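Local coordinates for single-stranded DNA-binding protein WHY3, chloroplastic (Arabidopsis thaliana, PDB 4KOQ), which binds single-stranded DNA as a homotetramer, guarding plastid genome stability against illegitimate recombination and repressing kinesin gene transcription in the nucleus, at residues K19-E30 with L41-A52; G115-S123 with S134-F144. All blocks are in the same frame, centred on the assembly; numbering follows the deposited sequence.

Both contacts are antiparallel hairpin pairings in the Whirly domain, one in each of its two four-stranded sheets. Interaction 1 joins the second and third strands of the first sheet; interaction 2 joins the last two strands of the other and runs on into helix 141-158. Their centres lie about 17 Å apart, yet the two hairpins, whose strands run nearly at right angles, touch: Phe-51 CD1 of interaction 1 is 3.4 Å from Leu-122 CD2 of interaction 2, and Ala-20 CB is 3.4 Å from Tyr-136 O. Residues 19-22 of interaction 1 belong to a region that, by similarity, is required for single-stranded DNA binding. Both contacts also touch a second subunit of the tetramer.

Interaction 1 (K19-E30 with L41-A52); sequences KAALTIEPRAPE and LTKEGFLLLQFA
Leu-22 and Phe-51 run alongside each other in the same direction, with the Leu-22 methyl CD1 over the centre of the Phe-51 ring, 3.7 Å from its centroid in a CH-pi contact. The CG of Leu-22 stands opposite the backbone N (chi1 171°), which brings that methyl over the ring. On the same side of the sheet, Leu-49 CD2 rests 3.8 Å from Ile-24 CG2, and Leu-47 CD2 meets Pro-26 CB. On the opposite side, Arg-27 lays CB and CG over one face of the Phe-46 ring, CB 3.7 Å from the centroid and displaced toward the rim. Guanidinium and ring planes stand 77° apart; the Arg-27 side chain bends at chi2, and Arg-27 NH2 ends 3.6 Å from Leu-48 CD2. Paired backbone bonds join Ala-21, Thr-23, Glu-25 and Arg-27 to Ala-52, Gln-50, Leu-48 and Phe-46, the ladder of an antiparallel beta hairpin. Beyond Gly-45, where a side chain would strike Arg-27 O, a classic beta bulge sets Thr-42 and Lys-43 against Glu-30: Glu-30 O receives Thr-42 N at 2.8 Å and Lys-43 N at 3.3 Å, both from one face of its carbonyl plane. Strand 9-16 flanks 20-33, Thr-23 OG1 hydrogen-bonded with Ser-14 OG; Phe-51 packs on Val-135 and Ile-137 of strand 131-140, Leu-47 and Ile-24 on helix 141-158, and Ile-24 and Pro-26 also on Trp-161 of a second subunit.

Interaction 2 (G115-S123 with S134-F144); sequences GSGRFFNLS and SVYIPITKAEF
Ser-116 O takes a weak bond from Lys-141 N, tying the loop before the strand to the first turn of the helix. At Gly-117 a side chain would clash with Ile-139 O and Thr-140. Arg-118 N bonds to Ile-139 O at 2.7 Å, and Arg-118 CG sits over the centre of the Phe-144 ring; the guanidinium continues to the carbonyls of Gly-82 and Glu-85. This beta hairpin runs straight into helix 141-158, begun by a capping box in which Glu-143 N bonds Thr-140 OG1 and Thr-140 N bonds Glu-143 OE1. The Phe-119 and Tyr-136 rings are near parallel (27°) but displaced with little overlap, Phe-119 CE2 lying 3.3 Å from Tyr-136 CD2. Phe-120 lays CD1 3.5 Å from Ile-139 CG1, while its CZ meets the Phe-144 ring edge. With CG swung away from the backbone N (chi1 172°), the Asn-121 amide stacks on the Tyr-136 ring, planes 6° apart, ND2 over its centre and giving hydrogen bonds to Ser-134 OG (2.9 Å) and, from above the carbonyl plane, Val-135 O (3.1 Å). A leucine in place of this asparagine would probably leave Ser-134 OG without this donor and Tyr-136 without its flat cover. Leu-122 pairs with Val-135 through two backbone bonds.

Interaction 1 (K19-E30 with L41-A52)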
loop_
_atom_site.group_PDB
_atom_site.type_symbol
_atom_site.label_atom_id
_atom_site.label_comp_id
_atom_site.label_asym_id
_atom_site.label_seq_id
_atom_site.Cartn_x
_atom_site.Cartn_y
_atom_site.Cartn_z
ATOM N N LYS A 19 -30.399 -9.824 5.896
ATOM C CA LYS A 19 -30.892 -9.759 7.260
ATOM C C LYS A 19 -30.223 -8.674 8.085
ATOM O O LYS A 19 -30.613 -8.434 9.208
ATOM C CB LYS A 19 -30.646 -11.103 7.947
ATOM C CG LYS A 19 -31.431 -12.261 7.334
ATOM C CD LYS A 19 -30.922 -13.597 7.857
ATOM C CE LYS A 19 -31.607 -14.773 7.189
ATOM N NZ LYS A 19 -30.916 -16.055 7.524
ATOM N N ALA A 20 -29.187 -8.039 7.542
ATOM C CA ALA A 20 -28.392 -7.081 8.325
ATOM C C ALA A 20 -27.576 -6.210 7.380
ATOM O O ALA A 20 -27.375 -6.586 6.239
ATOM C CB ALA A 20 -27.484 -7.810 9.242
ATOM N N ALA A 21 -27.183 -5.048 7.886
ATOM C CA ALA A 21 -26.264 -4.130 7.262
ATOM C C ALA A 21 -25.109 -3.822 8.225
ATOM O O ALA A 21 -25.273 -3.862 9.444
ATOM C CB ALA A 21 -26.996 -2.815 6.913
ATOM N N LEU A 22 -23.961 -3.477 7.662
ATOM C CA LEU A 22 -22.784 -3.060 8.418
ATOM C C LEU A 22 -22.208 -1.810 7.750
ATOM O O LEU A 22 -22.012 -1.804 6.541
ATOM C CB LEU A 22 -21.718 -4.171 8.346
ATOM C CG LEU A 22 -20.336 -3.835 8.908
ATOM C CD1 LEU A 22 -20.384 -3.458 10.378
ATOM C CD2 LEU A 22 -19.370 -4.982 8.653
ATOM N N THR A 23 -21.962 -0.767 8.515
ATOM C CA THR A 23 -21.267 0.400 8.004
ATOM C C THR A 23 -20.018 0.621 8.847
ATOM O O THR A 23 -20.028 0.441 10.059
ATOM C CB THR A 23 -22.169 1.674 8.067
ATOM O OG1 THR A 23 -23.387 1.429 7.372
ATOM C CG2 THR A 23 -21.497 2.826 7.430
ATOM N N ILE A 24 -18.927 0.977 8.182
ATOM C CA ILE A 24 -17.619 1.153 8.798
ATOM C C ILE A 24 -17.109 2.547 8.498
ATOM O O ILE A 24 -16.956 2.921 7.331
ATOM C CB ILE A 24 -16.604 0.145 8.240
ATOM C CG1 ILE A 24 -17.160 -1.266 8.442
ATOM C CG2 ILE A 24 -15.266 0.278 8.915
ATOM C CD1 ILE A 24 -16.336 -2.348 7.837
ATOM N N GLU A 25 -16.866 3.301 9.561
ATOM C CA GLU A 25 -16.435 4.708 9.456
ATOM C C GLU A 25 -15.117 4.961 10.161
ATOM O O GLU A 25 -14.944 4.648 11.325
ATOM C CB GLU A 25 -17.478 5.670 10.050
ATOM C CG GLU A 25 -17.086 7.154 9.834
ATOM C CD GLU A 25 -17.939 7.933 8.809
ATOM O OE1 GLU A 25 -19.183 7.764 8.835
ATOM O OE2 GLU A 25 -17.362 8.730 7.993
ATOM N N PRO A 26 -14.172 5.572 9.463
ATOM C CA PRO A 26 -12.938 5.868 10.180
ATOM C C PRO A 26 -13.077 7.080 11.110
ATOM O O PRO A 26 -13.898 7.982 10.887
ATOM C CB PRO A 26 -11.936 6.125 9.060
ATOM C CG PRO A 26 -12.716 6.318 7.864
ATOM C CD PRO A 26 -14.086 5.877 8.032
ATOM N N ARG A 27 -12.267 7.071 12.155
ATOM C CA ARG A 27 -12.215 8.143 13.152
ATOM C C ARG A 27 -10.761 8.519 13.365
ATOM O O ARG A 27 -9.904 7.655 13.567
ATOM C CB ARG A 27 -12.787 7.640 14.466
ATOM C CG ARG A 27 -14.263 7.397 14.441
ATOM C CD ARG A 27 -14.982 8.735 14.291
ATOM N NE ARG A 27 -16.410 8.597 14.522
ATOM C CZ ARG A 27 -17.345 8.701 13.585
ATOM N NH1 ARG A 27 -17.033 8.963 12.325
ATOM N NH2 ARG A 27 -18.610 8.551 13.911
ATOM N N ALA A 28 -10.479 9.819 13.336
ATOM C CA ALA A 28 -9.107 10.312 13.303
ATOM C C ALA A 28 -8.419 10.173 14.648
ATOM O O ALA A 28 -9.082 10.154 15.668
ATOM C CB ALA A 28 -9.121 11.799 12.892
ATOM N N PRO A 29 -7.082 10.125 14.657
ATOM C CA PRO A 29 -6.422 10.241 15.950
ATOM C C PRO A 29 -6.665 11.624 16.587
ATOM O O PRO A 29 -7.096 12.536 15.885
ATOM C CB PRO A 29 -4.946 10.026 15.616
ATOM C CG PRO A 29 -4.803 10.363 14.211
ATOM C CD PRO A 29 -6.131 10.144 13.537
ATOM N N GLU A 30 -6.404 11.732 17.889
ATOM C CA GLU A 30 -6.516 12.993 18.615
ATOM C C GLU A 30 -5.132 13.488 18.981
ATOM O O GLU A 30 -4.243 12.703 19.301
ATOM C CB GLU A 30 -7.352 12.825 19.878
ATOM C CG GLU A 30 -8.813 12.579 19.610
ATOM C CD GLU A 30 -9.619 12.373 20.889
ATOM O OE1 GLU A 30 -9.054 12.551 21.989
ATOM O OE2 GLU A 30 -10.817 12.028 20.797
ATOM N N LEU A 41 0.373 13.157 19.581
ATOM C CA LEU A 41 -0.752 12.248 19.410
ATOM C C LEU A 41 -1.112 11.735 20.765
ATOM O O LEU A 41 -0.276 11.160 21.431
ATOM C CB LEU A 41 -0.374 11.068 18.476
ATOM C CG LEU A 41 -1.529 10.061 18.299
ATOM C CD1 LEU A 41 -1.539 9.512 16.886
ATOM C CD2 LEU A 41 -1.379 8.944 19.266
ATOM N N THR A 42 -2.356 11.934 21.181
ATOM C CA THR A 42 -2.787 11.512 22.499
ATOM C C THR A 42 -3.771 10.338 22.452
ATOM O O THR A 42 -3.978 9.658 23.450
ATOM C CB THR A 42 -3.466 12.665 23.231
ATOM O OG1 THR A 42 -4.516 13.193 22.415
ATOM C CG2 THR A 42 -2.446 13.772 23.532
ATOM N N LYS A 43 -4.388 10.108 21.295
ATOM C CA LYS A 43 -5.252 8.940 21.120
ATOM C C LYS A 43 -5.205 8.464 19.659
ATOM O O LYS A 43 -5.379 9.251 18.763
ATOM C CB LYS A 43 -6.685 9.291 21.492
ATOM C CG LYS A 43 -7.628 8.090 21.571
ATOM C CD LYS A 43 -9.055 8.534 21.823
ATOM C CE LYS A 43 -9.908 7.427 22.434
ATOM N NZ LYS A 43 -10.257 6.365 21.460
ATOM N N GLU A 44 -4.918 7.186 19.460
ATOM C CA GLU A 44 -4.962 6.600 18.137
ATOM C C GLU A 44 -6.335 6.744 17.548
ATOM O O GLU A 44 -7.352 6.804 18.248
ATOM C CB GLU A 44 -4.667 5.114 18.199
ATOM C CG GLU A 44 -3.334 4.725 18.635
ATOM C CD GLU A 44 -3.202 3.216 18.631
ATOM O OE1 GLU A 44 -4.187 2.506 19.039
ATOM O OE2 GLU A 44 -2.130 2.757 18.168
ATOM N N GLY A 45 -6.373 6.767 16.229
ATOM C CA GLY A 45 -7.608 6.628 15.514
ATOM C C GLY A 45 -8.165 5.228 15.634
ATOM O O GLY A 45 -7.519 4.339 16.178
ATOM N N PHE A 46 -9.372 5.026 15.121
ATOM C CA PHE A 46 -9.994 3.687 15.170
ATOM C C PHE A 46 -11.067 3.646 14.105
ATOM O O PHE A 46 -11.301 4.647 13.419
ATOM C CB PHE A 46 -10.603 3.397 16.553
ATOM C CG PHE A 46 -11.687 4.372 16.968
ATOM C CD1 PHE A 46 -11.345 5.591 17.522
ATOM C CD2 PHE A 46 -13.031 4.063 16.828
ATOM C CE1 PHE A 46 -12.338 6.505 17.911
ATOM C CE2 PHE A 46 -14.025 4.970 17.219
ATOM C CZ PHE A 46 -13.662 6.196 17.759
ATOM N N LEU A 47 -11.708 2.484 13.956
ATOM C CA LEU A 47 -12.811 2.335 13.043
ATOM C C LEU A 47 -14.082 2.057 13.834
ATOM O O LEU A 47 -14.103 1.197 14.734
ATOM C CB LEU A 47 -12.582 1.132 12.092
ATOM C CG LEU A 47 -11.389 1.279 11.138
ATOM C CD1 LEU A 47 -11.255 0.090 10.207
ATOM C CD2 LEU A 47 -11.439 2.553 10.327
ATOM N N LEU A 48 -15.142 2.757 13.485
ATOM C CA LEU A 48 -16.437 2.554 14.103
ATOM C C LEU A 48 -17.308 1.680 13.207
ATOM O O LEU A 48 -17.635 2.044 12.072
ATOM C CB LEU A 48 -17.159 3.898 14.285
ATOM C CG LEU A 48 -18.513 3.808 15.007
ATOM C CD1 LEU A 48 -18.342 3.170 16.371
ATOM C CD2 LEU A 48 -19.159 5.179 15.131
ATOM N N LEU A 49 -17.680 0.532 13.739
ATOM C CA LEU A 49 -18.554 -0.405 13.060
ATOM C C LEU A 49 -19.969 -0.270 13.596
ATOM O O LEU A 49 -20.156 -0.305 14.800
ATOM C CB LEU A 49 -18.127 -1.833 13.365
ATOM C CG LEU A 49 -16.668 -2.260 13.214
ATOM C CD1 LEU A 49 -16.574 -3.782 13.115
ATOM C CD2 LEU A 49 -16.015 -1.647 12.061
ATOM N N GLN A 50 -20.943 -0.131 12.699
ATOM C CA GLN A 50 -22.357 -0.040 13.080
ATOM C C GLN A 50 -23.125 -1.147 12.408
ATOM O O GLN A 50 -23.103 -1.254 11.191
ATOM C CB GLN A 50 -22.913 1.318 12.661
ATOM C CG GLN A 50 -22.048 2.484 13.186
ATOM C CD GLN A 50 -22.725 3.857 13.027
ATOM O OE1 GLN A 50 -23.893 4.045 13.383
ATOM N NE2 GLN A 50 -21.989 4.805 12.495
ATOM N N PHE A 51 -23.796 -1.984 13.199
ATOM C CA PHE A 51 -24.527 -3.136 12.673
ATOM C C PHE A 51 -26.007 -2.855 12.887
ATOM O O PHE A 51 -26.392 -2.394 13.977
ATOM C CB PHE A 51 -24.208 -4.425 13.450
ATOM C CG PHE A 51 -22.772 -4.950 13.309
ATOM C CD1 PHE A 51 -21.713 -4.350 13.977
ATOM C CD2 PHE A 51 -22.527 -6.103 12.569
ATOM C CE1 PHE A 51 -20.437 -4.855 13.863
ATOM C CE2 PHE A 51 -21.257 -6.618 12.469
ATOM C CZ PHE A 51 -20.215 -5.993 13.119
ATOM N N ALA A 52 -26.816 -3.144 11.882
ATOM C CA ALA A 52 -28.279 -2.999 12.028
ATOM C C ALA A 52 -29.023 -4.164 11.421
ATOM O O ALA A 52 -28.695 -4.635 10.321
ATOM C CB ALA A 52 -28.723 -1.709 11.372
HETATM O O HOH W 1 -9.286 9.143 18.234
#

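Interaction 2 (G115-S123 with S134-F144)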
loop_
_atom_site.group_PDB
_atom_site.type_symbol
_atom_site.label_atom_id
_atom_site.label_comp_id
_atom_site.label_asym_id
_atom_site.label_seq_id
_atom_site.Cartn_x
_atom_site.Cartn_y
_atom_site.Cartn_z
ATOM N N GLY A 115 -15.284 -21.629 2.564
ATOM C CA GLY A 115 -14.170 -20.824 2.049
ATOM C C GLY A 115 -14.594 -19.557 1.309
ATOM O O GLY A 115 -13.771 -18.848 0.714
ATOM N N SER A 116 -15.886 -19.271 1.354
ATOM C CA SER A 116 -16.469 -18.234 0.525
ATOM C C SER A 116 -16.489 -16.865 1.213
ATOM O O SER A 116 -17.129 -15.943 0.722
ATOM C CB SER A 116 -17.901 -18.619 0.205
ATOM O OG SER A 116 -18.595 -18.836 1.416
ATOM N N GLY A 117 -15.804 -16.710 2.336
ATOM C CA GLY A 117 -15.810 -15.401 2.986
ATOM C C GLY A 117 -15.808 -15.477 4.485
ATOM O O GLY A 117 -15.254 -16.425 5.051
ATOM N N ARG A 118 -16.384 -14.460 5.126
ATOM C CA ARG A 118 -16.304 -14.311 6.587
ATOM C C ARG A 118 -17.672 -14.015 7.198
ATOM O O ARG A 118 -18.537 -13.401 6.580
ATOM C CB ARG A 118 -15.329 -13.195 6.974
ATOM C CG ARG A 118 -13.892 -13.394 6.489
ATOM C CD ARG A 118 -13.106 -14.227 7.439
ATOM N NE ARG A 118 -11.780 -14.517 6.940
ATOM C CZ ARG A 118 -10.904 -15.293 7.557
ATOM N NH1 ARG A 118 -11.221 -15.890 8.688
ATOM N NH2 ARG A 118 -9.726 -15.505 7.004
ATOM N N PHE A 119 -17.839 -14.424 8.448
ATOM C CA PHE A 119 -19.074 -14.195 9.175
ATOM C C PHE A 119 -18.733 -13.247 10.296
ATOM O O PHE A 119 -17.930 -13.595 11.134
ATOM C CB PHE A 119 -19.567 -15.557 9.698
ATOM C CG PHE A 119 -21.048 -15.643 9.966
ATOM C CD1 PHE A 119 -21.985 -15.022 9.130
ATOM C CD2 PHE A 119 -21.515 -16.403 11.023
ATOM C CE1 PHE A 119 -23.364 -15.131 9.373
ATOM C CE2 PHE A 119 -22.887 -16.524 11.262
ATOM C CZ PHE A 119 -23.813 -15.886 10.423
ATOM N N PHE A 120 -19.327 -12.053 10.323
ATOM C CA PHE A 120 -19.132 -11.134 11.416
ATOM C C PHE A 120 -20.309 -11.214 12.380
ATOM O O PHE A 120 -21.466 -11.202 11.973
ATOM C CB PHE A 120 -19.100 -9.680 10.937
ATOM C CG PHE A 120 -17.793 -9.261 10.284
ATOM C CD1 PHE A 120 -17.164 -10.060 9.367
ATOM C CD2 PHE A 120 -17.246 -8.031 10.592
ATOM C CE1 PHE A 120 -15.969 -9.631 8.752
ATOM C CE2 PHE A 120 -16.076 -7.607 9.969
ATOM C CZ PHE A 120 -15.468 -8.397 9.055
ATOM N N ASN A 121 -20.014 -11.177 13.662
ATOM C CA ASN A 121 -21.097 -11.187 14.639
ATOM C C ASN A 121 -20.806 -10.174 15.718
ATOM O O ASN A 121 -19.741 -10.211 16.301
ATOM C CB ASN A 121 -21.192 -12.592 15.221
ATOM C CG ASN A 121 -22.154 -12.681 16.396
ATOM O OD1 ASN A 121 -21.832 -13.265 17.419
ATOM N ND2 ASN A 121 -23.320 -12.074 16.256
ATOM N N LEU A 122 -21.725 -9.253 15.992
ATOM C CA LEU A 122 -21.595 -8.431 17.189
ATOM C C LEU A 122 -22.685 -8.807 18.188
ATOM O O LEU A 122 -23.860 -8.779 17.827
ATOM C CB LEU A 122 -21.709 -6.964 16.825
ATOM C CG LEU A 122 -21.696 -5.956 17.968
ATOM C CD1 LEU A 122 -20.467 -6.025 18.846
ATOM C CD2 LEU A 122 -21.871 -4.540 17.417
ATOM N N SER A 123 -22.287 -9.137 19.419
ATOM C CA SER A 123 -23.246 -9.515 20.458
ATOM C C SER A 123 -23.029 -8.525 21.568
ATOM O O SER A 123 -21.912 -8.338 22.003
ATOM C CB SER A 123 -23.021 -10.981 20.898
ATOM O OG SER A 123 -23.687 -11.312 22.123
ATOM N N SER A 134 -27.753 -9.552 19.259
ATOM C CA SER A 134 -26.705 -10.166 18.439
ATOM C C SER A 134 -27.078 -9.934 16.986
ATOM O O SER A 134 -28.215 -10.161 16.609
ATOM C CB SER A 134 -26.617 -11.666 18.770
ATOM O OG SER A 134 -25.446 -12.325 18.274
ATOM N N VAL A 135 -26.141 -9.410 16.196
ATOM C CA VAL A 135 -26.366 -9.142 14.774
ATOM C C VAL A 135 -25.281 -9.878 14.018
ATOM O O VAL A 135 -24.117 -9.750 14.380
ATOM C CB VAL A 135 -26.262 -7.636 14.426
ATOM C CG1 VAL A 135 -26.486 -7.424 12.913
ATOM C CG2 VAL A 135 -27.276 -6.828 15.203
ATOM N N TYR A 136 -25.661 -10.659 13.014
ATOM C CA TYR A 136 -24.720 -11.419 12.192
ATOM C C TYR A 136 -24.792 -10.900 10.791
ATOM O O TYR A 136 -25.895 -10.580 10.300
ATOM C CB TYR A 136 -25.147 -12.872 12.125
ATOM C CG TYR A 136 -24.956 -13.632 13.407
ATOM C CD1 TYR A 136 -25.914 -13.597 14.410
ATOM C CD2 TYR A 136 -23.832 -14.417 13.597
ATOM C CE1 TYR A 136 -25.727 -14.318 15.592
ATOM C CE2 TYR A 136 -23.631 -15.116 14.766
ATOM C CZ TYR A 136 -24.590 -15.083 15.747
ATOM O OH TYR A 136 -24.377 -15.791 16.913
ATOM N N ILE A 137 -23.661 -10.856 10.109
ATOM C CA ILE A 137 -23.683 -10.488 8.698
ATOM C C ILE A 137 -22.602 -11.270 7.982
ATOM O O ILE A 137 -21.476 -11.346 8.441
ATOM C CB ILE A 137 -23.570 -8.992 8.504
ATOM C CG1 ILE A 137 -23.858 -8.623 7.032
ATOM C CG2 ILE A 137 -22.200 -8.509 8.955
ATOM C CD1 ILE A 137 -23.822 -7.141 6.713
ATOM N N PRO A 138 -22.964 -11.939 6.898
ATOM C CA PRO A 138 -21.964 -12.616 6.073
ATOM C C PRO A 138 -21.285 -11.654 5.097
ATOM O O PRO A 138 -21.928 -10.757 4.533
ATOM C CB PRO A 138 -22.796 -13.632 5.287
ATOM C CG PRO A 138 -24.119 -12.991 5.172
ATOM C CD PRO A 138 -24.326 -12.141 6.393
ATOM N N ILE A 139 -19.989 -11.847 4.936
ATOM C CA ILE A 139 -19.130 -10.969 4.133
ATOM C C ILE A 139 -18.463 -11.907 3.128
ATOM O O ILE A 139 -17.802 -12.864 3.540
ATOM C CB ILE A 139 -18.055 -10.311 5.081
ATOM C CG1 ILE A 139 -18.724 -9.541 6.249
ATOM C CG2 ILE A 139 -17.115 -9.365 4.376
ATOM C CD1 ILE A 139 -19.622 -8.409 5.778
ATOM N N THR A 140 -18.622 -11.657 1.839
ATOM C CA THR A 140 -17.960 -12.488 0.821
ATOM C C THR A 140 -16.473 -12.295 0.838
ATOM O O THR A 140 -15.968 -11.288 1.346
ATOM C CB THR A 140 -18.456 -12.206 -0.619
ATOM O OG1 THR A 140 -18.089 -10.878 -1.021
ATOM C CG2 THR A 140 -19.998 -12.399 -0.746
ATOM N N LYS A 141 -15.738 -13.223 0.211
ATOM C CA LYS A 141 -14.286 -13.084 0.079
ATOM C C LYS A 141 -13.926 -11.744 -0.604
ATOM O O LYS A 141 -12.957 -11.090 -0.199
ATOM C CB LYS A 141 -13.709 -14.280 -0.721
ATOM C CG LYS A 141 -12.226 -14.245 -0.968
ATOM C CD LYS A 141 -11.824 -15.479 -1.780
ATOM C CE LYS A 141 -10.356 -15.510 -2.121
ATOM N NZ LYS A 141 -10.105 -16.544 -3.191
ATOM N N ALA A 142 -14.695 -11.360 -1.623
ATOM C CA ALA A 142 -14.465 -10.107 -2.357
ATOM C C ALA A 142 -14.703 -8.887 -1.485
ATOM O O ALA A 142 -13.935 -7.935 -1.491
ATOM C CB ALA A 142 -15.358 -10.048 -3.549
ATOM N N GLU A 143 -15.766 -8.923 -0.692
ATOM C CA GLU A 143 -16.055 -7.817 0.227
ATOM C C GLU A 143 -14.997 -7.744 1.320
ATOM O O GLU A 143 -14.557 -6.660 1.716
ATOM C CB GLU A 143 -17.471 -7.977 0.841
ATOM C CG GLU A 143 -18.591 -7.724 -0.135
ATOM C CD GLU A 143 -19.935 -8.346 0.262
ATOM O OE1 GLU A 143 -19.996 -9.250 1.131
ATOM O OE2 GLU A 143 -20.941 -7.900 -0.309
ATOM N N PHE A 144 -14.555 -8.888 1.804
ATOM C CA PHE A 144 -13.528 -8.902 2.828
ATOM C C PHE A 144 -12.216 -8.366 2.255
ATOM O O PHE A 144 -11.453 -7.682 2.943
ATOM C CB PHE A 144 -13.376 -10.297 3.461
ATOM C CG PHE A 144 -12.564 -10.297 4.718
ATOM C CD1 PHE A 144 -13.080 -9.733 5.876
ATOM C CD2 PHE A 144 -11.319 -10.866 4.758
ATOM C CE1 PHE A 144 -12.305 -9.697 7.062
ATOM C CE2 PHE A 144 -10.552 -10.849 5.944
ATOM C CZ PHE A 144 -11.067 -10.264 7.083
#